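Local coordinates for protein alpha-1,3-glucanase (Streptomyces thermodiastaticus, PDB 7C7D) that hydrolyses the alpha-1,3-glycosidic linkages of alpha-1,3-glucan as a thermostable glycoside hydrolase of family GH87, at residues V240-G245 against V259-A264; G265-V270 against G321-H326; P244-I249 against V270-H275; K214-T219 against Q226-A231; G284-K289 against P315-S320. All coordinates share one frame; numbering follows the deposited sequence.

Overall arrangement
All five contacts lie toward the N-terminal end of the parallel beta-helix. Contacts 1, 3 and 5 are parallel pairings between its strands. Contact 1 is buried and held by backbone bonds and apolar side chains, whereas contacts 3 and 5 are only partly buried and add side-chain bonds of histidine, aspartate and serine, the histidine ones on partly exposed faces. Contacts 1 and 5 meet where strand 259-263 pairs with strand 286-289; contacts 1 and 3 share Pro244 and Gly245; contacts 2 and 3 share Val270. Contact 4 lays a loop against the helix 225-234, which touches both contact 1 and contact 3. Contact 2 joins residues by waters and tryptophans where the beta-helix meets the N-terminal domain.

Contact 1 (V240-G245 against V259-A264); sequences VWIPPG and VTLQGA
A chi1 of 174° sets CG of Trp241 anti to the backbone N and sends the indole across to Gly263 and Ala264 of the neighbouring segment, where its CH2 lies 3.7 Å from Ala264 CB. On the way the ring passes the backbone obliquely, with CE3 3.3 Å from Gln262 O and CZ3 3.4 Å from Gly263 O. A wide flat side chain suits this place because it spans three consecutive residues, and the small methyl of Ala264 can touch both the indole and the ring of Pro244, whose CG is 3.8 Å from it. Between the chains, Val240 N gives a hydrogen bond to Thr260 O, Gln262 N to Val240 O (2.9 Å) and Ile242 N to Gln262 O (2.8 Å). This is the parallel pairing of neighbouring turns in a beta-helix, as expected for a pectate lyase-like domain, and residues alternate between its two faces. Val240, Ile242 and Leu261 share one face. There CG2 of Val240 meets CG2 of Val259 at 3.7 Å. Branched aliphatic groups fit here because Ala231 and Phe228 of the helix 225-234 pack onto Val240 and Ile242. Trp241 and Gln262 occupy the other face, where Gln204 and Pro205 touch the indole. Beyond the regular pairing, the hydroxyl of Ser269 is hydrogen-bonded to both Ile242 O and Ala264 N.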
# COMPACT_ATOMS: atom_id res chain seq x y z
N VAL A 240 -2.39 -6.73 -28.10
CA VAL A 240 -1.61 -7.94 -27.92
C VAL A 240 -2.33 -8.80 -26.89
O VAL A 240 -2.64 -8.33 -25.79
CB VAL A 240 -0.19 -7.62 -27.46
CG1 VAL A 240 0.53 -8.89 -27.11
CG2 VAL A 240 0.56 -6.86 -28.53
N TRP A 241 -2.59 -10.05 -27.25
CA TRP A 241 -3.31 -10.98 -26.40
C TRP A 241 -2.33 -11.91 -25.71
O TRP A 241 -1.42 -12.46 -26.36
CB TRP A 241 -4.28 -11.80 -27.25
CG TRP A 241 -4.98 -12.90 -26.52
CD1 TRP A 241 -4.86 -14.24 -26.74
CD2 TRP A 241 -5.94 -12.74 -25.47
NE1 TRP A 241 -5.68 -14.93 -25.89
CE2 TRP A 241 -6.36 -14.04 -25.09
CE3 TRP A 241 -6.48 -11.64 -24.81
CZ2 TRP A 241 -7.29 -14.26 -24.09
CZ3 TRP A 241 -7.41 -11.86 -23.81
CH2 TRP A 241 -7.81 -13.16 -23.46
N ILE A 242 -2.50 -12.08 -24.41
CA ILE A 242 -1.70 -13.01 -23.61
C ILE A 242 -2.61 -14.15 -23.19
O ILE A 242 -3.39 -13.99 -22.23
CB ILE A 242 -1.09 -12.32 -22.38
CG1 ILE A 242 -0.29 -11.06 -22.76
CG2 ILE A 242 -0.21 -13.29 -21.62
CD1 ILE A 242 0.12 -10.22 -21.56
N PRO A 243 -2.57 -15.30 -23.85
CA PRO A 243 -3.44 -16.42 -23.46
C PRO A 243 -3.11 -16.91 -22.06
O PRO A 243 -2.02 -16.64 -21.54
CB PRO A 243 -3.10 -17.51 -24.50
CG PRO A 243 -2.43 -16.80 -25.63
CD PRO A 243 -1.73 -15.62 -25.02
N PRO A 244 -4.03 -17.64 -21.42
CA PRO A 244 -3.72 -18.27 -20.13
C PRO A 244 -2.41 -19.05 -20.20
O PRO A 244 -2.15 -19.77 -21.17
CB PRO A 244 -4.91 -19.19 -19.89
CG PRO A 244 -6.04 -18.52 -20.60
CD PRO A 244 -5.43 -17.87 -21.82
N GLY A 245 -1.60 -18.92 -19.17
CA GLY A 245 -0.32 -19.59 -19.14
C GLY A 245 0.63 -18.87 -18.21
O GLY A 245 0.27 -17.91 -17.53
N VAL A 259 -0.32 0.53 -27.76
CA VAL A 259 -0.62 -0.89 -27.68
C VAL A 259 -1.40 -1.17 -26.41
O VAL A 259 -1.20 -0.52 -25.38
CB VAL A 259 0.68 -1.74 -27.77
CG1 VAL A 259 1.47 -1.65 -26.47
CG2 VAL A 259 0.35 -3.19 -28.13
N THR A 260 -2.31 -2.13 -26.50
CA THR A 260 -2.95 -2.73 -25.35
C THR A 260 -2.36 -4.11 -25.16
O THR A 260 -2.30 -4.90 -26.11
CB THR A 260 -4.46 -2.83 -25.59
OG1 THR A 260 -5.03 -1.52 -25.65
CG2 THR A 260 -5.14 -3.62 -24.48
N LEU A 261 -1.87 -4.38 -23.96
CA LEU A 261 -1.39 -5.71 -23.58
C LEU A 261 -2.46 -6.29 -22.66
O LEU A 261 -2.62 -5.83 -21.53
CB LEU A 261 -0.04 -5.60 -22.88
CG LEU A 261 0.82 -6.85 -22.70
CD1 LEU A 261 0.93 -7.63 -23.99
CD2 LEU A 261 2.20 -6.45 -22.21
N GLN A 262 -3.19 -7.28 -23.16
CA GLN A 262 -4.37 -7.79 -22.48
C GLN A 262 -4.25 -9.28 -22.24
O GLN A 262 -4.04 -10.06 -23.18
CB GLN A 262 -5.61 -7.50 -23.31
CG GLN A 262 -6.88 -8.06 -22.70
CD GLN A 262 -8.12 -7.53 -23.37
OE1 GLN A 262 -8.04 -6.62 -24.20
NE2 GLN A 262 -9.27 -8.08 -23.02
N GLY A 263 -4.42 -9.68 -20.98
CA GLY A 263 -4.52 -11.07 -20.62
C GLY A 263 -5.97 -11.52 -20.46
O GLY A 263 -6.92 -10.77 -20.65
N ALA A 264 -6.12 -12.79 -20.10
CA ALA A 264 -7.41 -13.42 -19.89
C ALA A 264 -7.93 -13.22 -18.47
O ALA A 264 -8.99 -13.76 -18.12
CB ALA A 264 -7.32 -14.92 -20.19

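Contact 2 (G265-V270 against G321-H326); sequences GSWYSV and GMWIQH
Ser266 meets the 321-326 segment through its CB, which sits 3.5 Å from Gly321 O and 3.6 Å from Trp323 CB. A small side chain allows the two backbones to come this near. Next to it the indoles of Trp267 and Trp323 cross obliquely, their six-membered rings inclined at 70°, with Trp267 CZ2 touching Trp323 CZ3 at 3.8 Å. Polar links run through water. One molecule accepts from Ser266 N (2.9 Å) and donates to Gly321 O (2.8 Å). A second is 2.8 Å from Ser266 OG and gives a weak bond to Met322 O. The hydroxyl can meet it because chi1 of 66° places OG between the backbone N and the carbonyl carbon. In the next shell, Trp323 NE1 donates to Gln325 OE1 at 3.0 Å; the acceptor lies in the indole plane, although the N-H arrives from above the amide plane. This helps to hold the rotation of the indole, while Gln325 NE2 is itself held by Asp349 and by Asn164 O. On the other side Gly265 O accepts from both Tyr268 N and Ser269 N and so shapes the turn that carries Ser266 and Trp267. Arg166 makes cation-pi contacts with both tryptophans and a hydrogen bond to Ser266 O. With Thr113 also touching both indoles, the arrangement is a domain interface, joining the beta-helix to the N-terminal beta-strand domain.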
# COMPACT_ATOMS: atom_id res chain seq x y z
N GLY A 265 -7.22 -12.43 -17.66
CA GLY A 265 -7.48 -12.30 -16.25
C GLY A 265 -6.21 -12.56 -15.46
O GLY A 265 -5.43 -13.44 -15.82
N SER A 266 -6.00 -11.81 -14.38
CA SER A 266 -4.76 -11.89 -13.64
C SER A 266 -4.58 -13.21 -12.89
O SER A 266 -3.49 -13.45 -12.35
CB SER A 266 -4.66 -10.72 -12.67
OG SER A 266 -5.66 -10.83 -11.68
N TRP A 267 -5.60 -14.06 -12.82
CA TRP A 267 -5.45 -15.39 -12.26
C TRP A 267 -5.13 -16.44 -13.32
O TRP A 267 -4.91 -17.60 -12.98
CB TRP A 267 -6.70 -15.80 -11.47
CG TRP A 267 -6.88 -14.98 -10.22
CD1 TRP A 267 -7.15 -13.63 -10.15
CD2 TRP A 267 -6.81 -15.44 -8.87
NE1 TRP A 267 -7.25 -13.24 -8.84
CE2 TRP A 267 -7.05 -14.33 -8.03
CE3 TRP A 267 -6.58 -16.69 -8.28
CZ2 TRP A 267 -7.07 -14.43 -6.64
CZ3 TRP A 267 -6.59 -16.78 -6.89
CH2 TRP A 267 -6.83 -15.66 -6.09
N TYR A 268 -5.09 -16.05 -14.60
CA TYR A 268 -4.90 -16.98 -15.70
C TYR A 268 -3.69 -16.68 -16.56
O TYR A 268 -2.96 -17.60 -16.94
CB TYR A 268 -6.15 -17.00 -16.60
CG TYR A 268 -7.41 -17.31 -15.84
CD1 TYR A 268 -7.68 -18.59 -15.38
CD2 TYR A 268 -8.33 -16.30 -15.58
CE1 TYR A 268 -8.85 -18.86 -14.69
CE2 TYR A 268 -9.49 -16.57 -14.88
CZ TYR A 268 -9.74 -17.85 -14.44
OH TYR A 268 -10.90 -18.11 -13.74
N SER A 269 -3.46 -15.41 -16.90
CA SER A 269 -2.33 -15.00 -17.72
C SER A 269 -1.27 -14.42 -16.80
O SER A 269 -1.43 -13.31 -16.29
CB SER A 269 -2.77 -13.97 -18.76
OG SER A 269 -3.84 -14.47 -19.55
N VAL A 270 -0.19 -15.16 -16.59
CA VAL A 270 0.77 -14.85 -15.54
C VAL A 270 2.15 -14.66 -16.15
O VAL A 270 2.72 -15.61 -16.72
CB VAL A 270 0.79 -15.93 -14.45
CG1 VAL A 270 1.79 -15.56 -13.36
CG2 VAL A 270 -0.60 -16.10 -13.85
N GLY A 321 -6.83 -4.08 -13.71
CA GLY A 321 -7.09 -5.50 -13.58
C GLY A 321 -5.85 -6.34 -13.37
O GLY A 321 -5.88 -7.54 -13.64
N MET A 322 -4.76 -5.75 -12.89
CA MET A 322 -3.49 -6.44 -12.77
C MET A 322 -3.30 -7.02 -11.37
O MET A 322 -3.87 -6.54 -10.39
CB MET A 322 -2.33 -5.48 -13.03
CG MET A 322 -2.40 -4.76 -14.37
SD MET A 322 -2.13 -5.80 -15.81
CE MET A 322 -0.46 -6.39 -15.51
N TRP A 323 -2.46 -8.05 -11.30
CA TRP A 323 -1.96 -8.60 -10.05
C TRP A 323 -0.44 -8.45 -10.10
O TRP A 323 0.21 -9.08 -10.94
CB TRP A 323 -2.33 -10.08 -9.96
CG TRP A 323 -1.89 -10.77 -8.73
CD1 TRP A 323 -0.62 -11.19 -8.42
CD2 TRP A 323 -2.72 -11.17 -7.64
NE1 TRP A 323 -0.62 -11.81 -7.19
CE2 TRP A 323 -1.90 -11.81 -6.69
CE3 TRP A 323 -4.09 -11.04 -7.37
CZ2 TRP A 323 -2.40 -12.34 -5.50
CZ3 TRP A 323 -4.58 -11.56 -6.19
CH2 TRP A 323 -3.74 -12.19 -5.27
N ILE A 324 0.11 -7.62 -9.22
CA ILE A 324 1.53 -7.27 -9.22
C ILE A 324 2.10 -7.72 -7.89
O ILE A 324 1.58 -7.34 -6.83
CB ILE A 324 1.72 -5.75 -9.39
CG1 ILE A 324 1.00 -5.25 -10.64
CG2 ILE A 324 3.20 -5.39 -9.39
CD1 ILE A 324 1.43 -5.90 -11.93
N GLN A 325 3.16 -8.54 -7.93
CA GLN A 325 3.63 -9.16 -6.70
C GLN A 325 5.11 -9.51 -6.81
O GLN A 325 5.60 -9.85 -7.89
CB GLN A 325 2.81 -10.43 -6.42
CG GLN A 325 3.11 -11.09 -5.10
CD GLN A 325 2.28 -12.34 -4.87
OE1 GLN A 325 1.77 -12.96 -5.82
NE2 GLN A 325 2.13 -12.72 -3.61
N HIS A 326 5.81 -9.47 -5.67
CA HIS A 326 7.19 -9.96 -5.58
C HIS A 326 8.13 -9.19 -6.50
O HIS A 326 8.99 -9.76 -7.17
CB HIS A 326 7.31 -11.47 -5.81
CG HIS A 326 6.62 -12.29 -4.76
ND1 HIS A 326 6.18 -13.57 -5.00
CD2 HIS A 326 6.29 -12.00 -3.48
CE1 HIS A 326 5.60 -14.04 -3.90
NE2 HIS A 326 5.66 -13.11 -2.97
O HOH W 1 -7.75 -9.55 -13.92
O HOH W 2 -6.08 -8.61 -10.06

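Contact 3 (P244-I249 against V270-H275); sequences PGDYRI and VVHSSH
His272 points the edge of its imidazole at Asp246, and NE2 donates a nearly straight bond (175°) of 2.8 Å to OD1. The oxygen lies in the ring plane and is met on its anti side, while the carboxylate and ring planes are turned 32° apart. Both side chains start alike, with CG anti to the carbonyl carbon, which brings their ends together across neighbouring strands. Val270 lies on the same face, its CB 3.7 Å from Asp246 OD1. On the other face Tyr247 turns a ring edge toward Val270 O and sends its hydroxyl to Pro243 O, while Val271 packs against Phe228 of the helix 225-234. The strands form a parallel ladder between successive turns of the beta-helix: Val270 N to Gly245 O, Tyr247 N to Val270 O, His272 N to Tyr247 O (2.7 Å), and Ile249 N to His272 O. Past it, Ser273 OG donates to Ile249 O (2.8 Å), which extends the pairing, and accepts from His275 N (3.2 Å), which closes an ST turn. Because the ring N-H points almost straight at a carboxylate oxygen, the bond probably gains from electrostatic attraction and restrains the rotation of the imidazole on this partly exposed face.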
# COMPACT_ATOMS: atom_id res chain seq x y z
N PRO A 244 -4.03 -17.64 -21.42
CA PRO A 244 -3.72 -18.27 -20.13
C PRO A 244 -2.41 -19.05 -20.20
O PRO A 244 -2.15 -19.77 -21.17
CB PRO A 244 -4.91 -19.19 -19.89
CG PRO A 244 -6.04 -18.52 -20.60
CD PRO A 244 -5.43 -17.87 -21.82
N GLY A 245 -1.60 -18.92 -19.17
CA GLY A 245 -0.32 -19.59 -19.14
C GLY A 245 0.63 -18.87 -18.21
O GLY A 245 0.27 -17.91 -17.53
N ASP A 246 1.87 -19.37 -18.20
CA ASP A 246 2.96 -18.78 -17.43
C ASP A 246 4.06 -18.40 -18.40
O ASP A 246 4.49 -19.24 -19.20
CB ASP A 246 3.49 -19.78 -16.40
CG ASP A 246 2.51 -20.04 -15.27
OD1 ASP A 246 2.47 -19.24 -14.31
OD2 ASP A 246 1.78 -21.04 -15.35
N TYR A 247 4.52 -17.16 -18.34
CA TYR A 247 5.46 -16.63 -19.31
C TYR A 247 6.65 -16.03 -18.59
O TYR A 247 6.49 -15.08 -17.82
CB TYR A 247 4.81 -15.54 -20.16
CG TYR A 247 3.58 -16.00 -20.89
CD1 TYR A 247 2.34 -15.96 -20.27
CD2 TYR A 247 3.67 -16.47 -22.19
CE1 TYR A 247 1.21 -16.39 -20.94
CE2 TYR A 247 2.55 -16.90 -22.86
CZ TYR A 247 1.32 -16.86 -22.23
OH TYR A 247 0.20 -17.29 -22.91
N ARG A 248 7.83 -16.57 -18.83
CA ARG A 248 9.05 -15.98 -18.29
C ARG A 248 9.46 -14.80 -19.16
O ARG A 248 9.60 -14.95 -20.38
CB ARG A 248 10.16 -17.03 -18.26
CG ARG A 248 11.50 -16.52 -17.76
CD ARG A 248 12.36 -17.65 -17.21
NE ARG A 248 12.85 -18.53 -18.27
CZ ARG A 248 13.94 -18.31 -18.99
NH1 ARG A 248 14.67 -17.22 -18.77
NH2 ARG A 248 14.31 -19.17 -19.93
N ILE A 249 9.62 -13.63 -18.55
CA ILE A 249 10.08 -12.42 -19.23
C ILE A 249 11.29 -11.90 -18.46
O ILE A 249 11.13 -11.22 -17.44
CB ILE A 249 8.98 -11.36 -19.32
CG1 ILE A 249 7.74 -11.91 -20.04
CG2 ILE A 249 9.50 -10.10 -20.01
CD1 ILE A 249 7.88 -11.96 -21.54
N VAL A 270 -0.19 -15.16 -16.59
CA VAL A 270 0.77 -14.85 -15.54
C VAL A 270 2.15 -14.66 -16.15
O VAL A 270 2.72 -15.61 -16.72
CB VAL A 270 0.79 -15.93 -14.45
CG1 VAL A 270 1.79 -15.56 -13.36
CG2 VAL A 270 -0.60 -16.10 -13.85
N VAL A 271 2.69 -13.45 -16.05
CA VAL A 271 4.05 -13.13 -16.47
C VAL A 271 4.95 -13.22 -15.24
O VAL A 271 4.64 -12.65 -14.19
CB VAL A 271 4.12 -11.73 -17.08
CG1 VAL A 271 5.56 -11.24 -17.18
CG2 VAL A 271 3.41 -11.68 -18.44
N HIS A 272 6.07 -13.94 -15.39
CA HIS A 272 7.08 -14.05 -14.34
C HIS A 272 8.24 -13.16 -14.76
O HIS A 272 9.00 -13.50 -15.67
CB HIS A 272 7.50 -15.51 -14.17
CG HIS A 272 6.37 -16.39 -13.73
ND1 HIS A 272 6.05 -16.59 -12.40
CD2 HIS A 272 5.44 -17.06 -14.44
CE1 HIS A 272 5.00 -17.38 -12.31
NE2 HIS A 272 4.61 -17.68 -13.54
N SER A 273 8.35 -12.01 -14.11
CA SER A 273 9.37 -11.04 -14.46
C SER A 273 9.67 -10.17 -13.25
O SER A 273 8.75 -9.82 -12.50
CB SER A 273 8.89 -10.13 -15.59
OG SER A 273 9.91 -9.23 -15.97
N SER A 274 10.95 -9.84 -13.08
CA SER A 274 11.38 -8.89 -12.08
C SER A 274 11.84 -7.57 -12.70
O SER A 274 12.45 -6.75 -12.01
CB SER A 274 12.49 -9.50 -11.21
OG SER A 274 12.02 -10.66 -10.54
N HIS A 275 11.56 -7.35 -13.98
CA HIS A 275 12.02 -6.17 -14.70
C HIS A 275 11.20 -6.06 -15.98
O HIS A 275 11.71 -6.27 -17.08
CB HIS A 275 13.51 -6.33 -15.03
CG HIS A 275 14.17 -5.10 -15.56
ND1 HIS A 275 15.28 -5.15 -16.37
CD2 HIS A 275 13.90 -3.78 -15.37
CE1 HIS A 275 15.66 -3.92 -16.68
NE2 HIS A 275 14.85 -3.07 -16.08
O HOH W 3 13.17 -10.39 -14.87

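Contact 4 (K214-T219 against Q226-A231); sequences KGADPT and QAFRDA
Lys214 and Ala227 bring an irregular loop and a helix together, their CA atoms 5.0 Å apart. The loop has no repeating conformation. Gly215 turns it with phi at 101°, a value glycine adopts readily, whereas 226-231 is regular helix, with Asp230 N bonded to Gln226 O and Ala231 N to Ala227 O. The methyl of Ala227 fits against the turn, its CB 3.3 Å from both Lys214 O and Ala216 N and 3.7 Å from Ala216 CB; alanine suits a helix position approached this closely by backbone. Ala216 CB also stands near the plane of the Phe228 ring, at its edge, 4.2 Å from CE1. The helix covers the N-terminal end of the parallel beta-helix, an arrangement known from pectate lyase-like proteins: Phe228 packs on Ile242 and Ile249, and Ala231 on Val240. More exposed, Lys214 is bent at chi2 (-68°), and its CB and CG lie against the helix, CG 4.0 Å from Ala231 CB. A water joins the segments by donating to Lys214 O (2.6 Å) and to Asp230 OD2 (2.8 Å), while Asp230 OD1 receives Gln226 NE2 from above the carboxylate plane. Further along the loop, Asp217 OD1 accepts from Thr219 N, an Asx turn, and also from Thr219 OG1. Between these two residues, Pro218 O is hydrogen-bonded to Asp246 N on strand 245-248.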
# COMPACT_ATOMS: atom_id res chain seq x y z
N LYS A 214 3.71 -15.45 -31.76
CA LYS A 214 5.03 -14.88 -31.98
C LYS A 214 6.12 -15.66 -31.25
O LYS A 214 7.25 -15.17 -31.14
CB LYS A 214 5.05 -13.41 -31.56
CG LYS A 214 4.10 -12.54 -32.35
CD LYS A 214 4.55 -12.40 -33.80
CE LYS A 214 3.59 -11.55 -34.60
NZ LYS A 214 4.09 -11.34 -35.99
N GLY A 215 5.80 -16.85 -30.74
CA GLY A 215 6.80 -17.71 -30.16
C GLY A 215 6.88 -17.72 -28.65
O GLY A 215 7.80 -18.32 -28.10
N ALA A 216 5.95 -17.06 -27.96
CA ALA A 216 5.97 -17.08 -26.50
C ALA A 216 5.66 -18.48 -26.00
O ALA A 216 4.86 -19.21 -26.59
CB ALA A 216 4.95 -16.09 -25.94
N ASP A 217 6.31 -18.86 -24.90
CA ASP A 217 6.16 -20.19 -24.32
C ASP A 217 5.24 -20.09 -23.11
O ASP A 217 5.68 -19.64 -22.04
CB ASP A 217 7.52 -20.74 -23.91
CG ASP A 217 7.42 -22.05 -23.14
OD1 ASP A 217 6.35 -22.69 -23.14
OD2 ASP A 217 8.43 -22.44 -22.52
N PRO A 218 3.98 -20.51 -23.21
CA PRO A 218 3.06 -20.41 -22.07
C PRO A 218 3.29 -21.46 -20.99
O PRO A 218 2.54 -21.49 -20.02
CB PRO A 218 1.69 -20.58 -22.72
CG PRO A 218 1.95 -21.47 -23.90
CD PRO A 218 3.33 -21.10 -24.39
N THR A 219 4.29 -22.33 -21.15
CA THR A 219 4.67 -23.23 -20.07
C THR A 219 5.70 -22.62 -19.13
O THR A 219 6.02 -23.22 -18.10
CB THR A 219 5.20 -24.56 -20.63
OG1 THR A 219 6.50 -24.37 -21.20
CG2 THR A 219 4.25 -25.12 -21.69
N GLN A 226 11.34 -11.76 -26.25
CA GLN A 226 11.38 -11.40 -27.66
C GLN A 226 10.02 -11.55 -28.31
O GLN A 226 9.62 -10.73 -29.14
CB GLN A 226 12.43 -12.23 -28.39
CG GLN A 226 12.67 -11.78 -29.82
CD GLN A 226 13.11 -10.33 -29.91
OE1 GLN A 226 13.87 -9.84 -29.07
NE2 GLN A 226 12.63 -9.63 -30.93
N ALA A 227 9.28 -12.61 -27.95
CA ALA A 227 7.94 -12.79 -28.50
C ALA A 227 7.02 -11.64 -28.12
O ALA A 227 6.25 -11.15 -28.95
CB ALA A 227 7.35 -14.12 -28.02
N PHE A 228 7.07 -11.20 -26.86
CA PHE A 228 6.25 -10.06 -26.46
C PHE A 228 6.66 -8.81 -27.23
O PHE A 228 5.81 -8.04 -27.69
CB PHE A 228 6.38 -9.81 -24.95
CG PHE A 228 5.45 -10.64 -24.11
CD1 PHE A 228 5.40 -12.02 -24.24
CD2 PHE A 228 4.62 -10.03 -23.18
CE1 PHE A 228 4.54 -12.77 -23.45
CE2 PHE A 228 3.76 -10.78 -22.40
CZ PHE A 228 3.72 -12.15 -22.53
N ARG A 229 7.97 -8.60 -27.38
CA ARG A 229 8.48 -7.49 -28.16
C ARG A 229 7.96 -7.55 -29.59
O ARG A 229 7.51 -6.54 -30.15
CB ARG A 229 10.00 -7.56 -28.12
CG ARG A 229 10.78 -6.37 -28.61
CD ARG A 229 12.23 -6.64 -28.27
NE ARG A 229 13.16 -5.65 -28.79
CZ ARG A 229 14.45 -5.89 -28.97
NH1 ARG A 229 14.95 -7.08 -28.68
NH2 ARG A 229 15.24 -4.94 -29.45
N ASP A 230 8.02 -8.74 -30.20
CA ASP A 230 7.55 -8.89 -31.58
C ASP A 230 6.04 -8.66 -31.68
O ASP A 230 5.57 -8.06 -32.66
CB ASP A 230 7.90 -10.29 -32.10
CG ASP A 230 9.39 -10.48 -32.30
OD1 ASP A 230 10.13 -9.48 -32.36
OD2 ASP A 230 9.83 -11.65 -32.40
N ALA A 231 5.27 -9.14 -30.71
CA ALA A 231 3.83 -8.93 -30.74
C ALA A 231 3.49 -7.45 -30.62
O ALA A 231 2.61 -6.95 -31.34
CB ALA A 231 3.16 -9.74 -29.63
O HOH W 4 9.69 -14.20 -31.14

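Contact 5 (G284-K289 against P315-S320); sequences GHVHLK and PGSSVS
Val286 and Leu288 pair through their backbones with Ser318 and Ser320: Ser318 N donates to Val286 O, Leu288 N to Ser318 O and Ser320 N to Leu288 O, between strands only 5° from parallel. Before them His285 N gives to Pro315 O (2.8 Å), a place where Gly284, lacking a side chain, lets its CA lie 3.2 Å from the same oxygen. Of the side-chain bonds, Ser317 OG accepts from Val286 N (2.9 Å) and is also bonded to Leu313 O, so its hydroxyl stands in for a strand carbonyl. His287 ND1 and Ser318 OG form a bond of 2.7 Å at the edge of the imidazole. Chi1 of 65° aims the serine hydroxyl between its own backbone N and carbonyl carbon and within reach of the ring. Two waters add to this. One joins His285 ND1 to Gly316 O, and the other links Ser318 OG (2.7 Å), Ser320 OG (2.8 Å) and Leu288 O. Short hydroxyl side chains suit a partly exposed face where water completes the pairing. The ring of His285 also places one face over Pro315 O. Apolar contact belongs to the other face, where Leu288 and Val319 lie side by side, CD1 to CG2 4.2 Å, with Leu261 and Phe308 against Leu288. Such in-register stacking of strands from neighbouring turns is typical of parallel beta-helices, and in pectate lyase-like enzymes the helix is right-handed.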
# COMPACT_ATOMS: atom_id res chain seq x y z
N GLY A 284 2.97 6.81 -25.46
CA GLY A 284 1.76 6.68 -24.69
C GLY A 284 0.74 5.77 -25.35
O GLY A 284 1.04 4.95 -26.22
N HIS A 285 -0.51 5.93 -24.90
CA HIS A 285 -1.61 5.09 -25.36
C HIS A 285 -1.28 3.61 -25.14
O HIS A 285 -1.51 2.76 -26.00
CB HIS A 285 -2.02 5.42 -26.79
CG HIS A 285 -2.29 6.87 -26.99
ND1 HIS A 285 -3.48 7.46 -26.62
CD2 HIS A 285 -1.50 7.88 -27.43
CE1 HIS A 285 -3.43 8.76 -26.88
NE2 HIS A 285 -2.23 9.04 -27.37
N VAL A 286 -0.73 3.34 -23.96
CA VAL A 286 -0.44 2.00 -23.49
C VAL A 286 -1.55 1.60 -22.54
O VAL A 286 -1.88 2.35 -21.61
CB VAL A 286 0.91 1.97 -22.75
CG1 VAL A 286 1.14 0.58 -22.17
CG2 VAL A 286 2.03 2.38 -23.68
N HIS A 287 -2.13 0.43 -22.74
CA HIS A 287 -3.14 -0.09 -21.83
C HIS A 287 -2.73 -1.49 -21.38
O HIS A 287 -2.77 -2.43 -22.18
CB HIS A 287 -4.51 -0.06 -22.49
CG HIS A 287 -4.85 1.28 -23.04
ND1 HIS A 287 -5.24 2.33 -22.24
CD2 HIS A 287 -4.79 1.77 -24.30
CE1 HIS A 287 -5.42 3.41 -22.98
NE2 HIS A 287 -5.16 3.09 -24.24
N LEU A 288 -2.32 -1.61 -20.12
CA LEU A 288 -1.97 -2.90 -19.54
C LEU A 288 -3.19 -3.40 -18.79
O LEU A 288 -3.71 -2.70 -17.90
CB LEU A 288 -0.77 -2.76 -18.60
CG LEU A 288 0.47 -2.06 -19.17
CD1 LEU A 288 1.60 -2.00 -18.14
CD2 LEU A 288 0.94 -2.77 -20.44
N LYS A 289 -3.69 -4.58 -19.15
CA LYS A 289 -4.98 -5.04 -18.65
C LYS A 289 -4.98 -6.53 -18.37
O LYS A 289 -4.62 -7.34 -19.23
CB LYS A 289 -6.10 -4.79 -19.68
CG LYS A 289 -6.30 -3.37 -20.15
CD LYS A 289 -7.48 -3.31 -21.10
CE LYS A 289 -7.86 -1.87 -21.42
NZ LYS A 289 -8.92 -1.77 -22.47
N PRO A 315 1.60 9.54 -22.42
CA PRO A 315 0.27 10.13 -22.19
C PRO A 315 -0.86 9.19 -22.59
O PRO A 315 -0.73 8.37 -23.51
CB PRO A 315 0.27 11.36 -23.10
CG PRO A 315 1.22 10.98 -24.22
CD PRO A 315 2.30 10.16 -23.56
N GLY A 316 -1.99 9.33 -21.91
CA GLY A 316 -3.19 8.61 -22.31
C GLY A 316 -3.13 7.12 -22.06
O GLY A 316 -3.71 6.34 -22.84
N SER A 317 -2.47 6.69 -21.00
CA SER A 317 -2.24 5.28 -20.74
C SER A 317 -3.04 4.82 -19.53
O SER A 317 -3.62 5.61 -18.79
CB SER A 317 -0.75 5.02 -20.55
OG SER A 317 -0.10 5.20 -21.80
N SER A 318 -3.07 3.50 -19.33
CA SER A 318 -3.81 2.93 -18.21
C SER A 318 -3.24 1.59 -17.80
O SER A 318 -2.64 0.87 -18.61
CB SER A 318 -5.31 2.79 -18.53
OG SER A 318 -5.53 1.84 -19.57
N VAL A 319 -3.46 1.25 -16.53
CA VAL A 319 -3.05 -0.02 -15.95
C VAL A 319 -4.23 -0.50 -15.11
O VAL A 319 -4.61 0.18 -14.15
CB VAL A 319 -1.81 0.12 -15.06
CG1 VAL A 319 -1.45 -1.21 -14.41
CG2 VAL A 319 -0.63 0.69 -15.85
N SER A 320 -4.82 -1.64 -15.47
CA SER A 320 -6.04 -2.07 -14.78
C SER A 320 -6.16 -3.58 -14.75
O SER A 320 -5.70 -4.29 -15.65
CB SER A 320 -7.28 -1.45 -15.43
OG SER A 320 -7.41 -1.84 -16.79
O HOH W 5 -5.51 6.80 -24.67
O HOH W 6 -5.66 -0.67 -18.68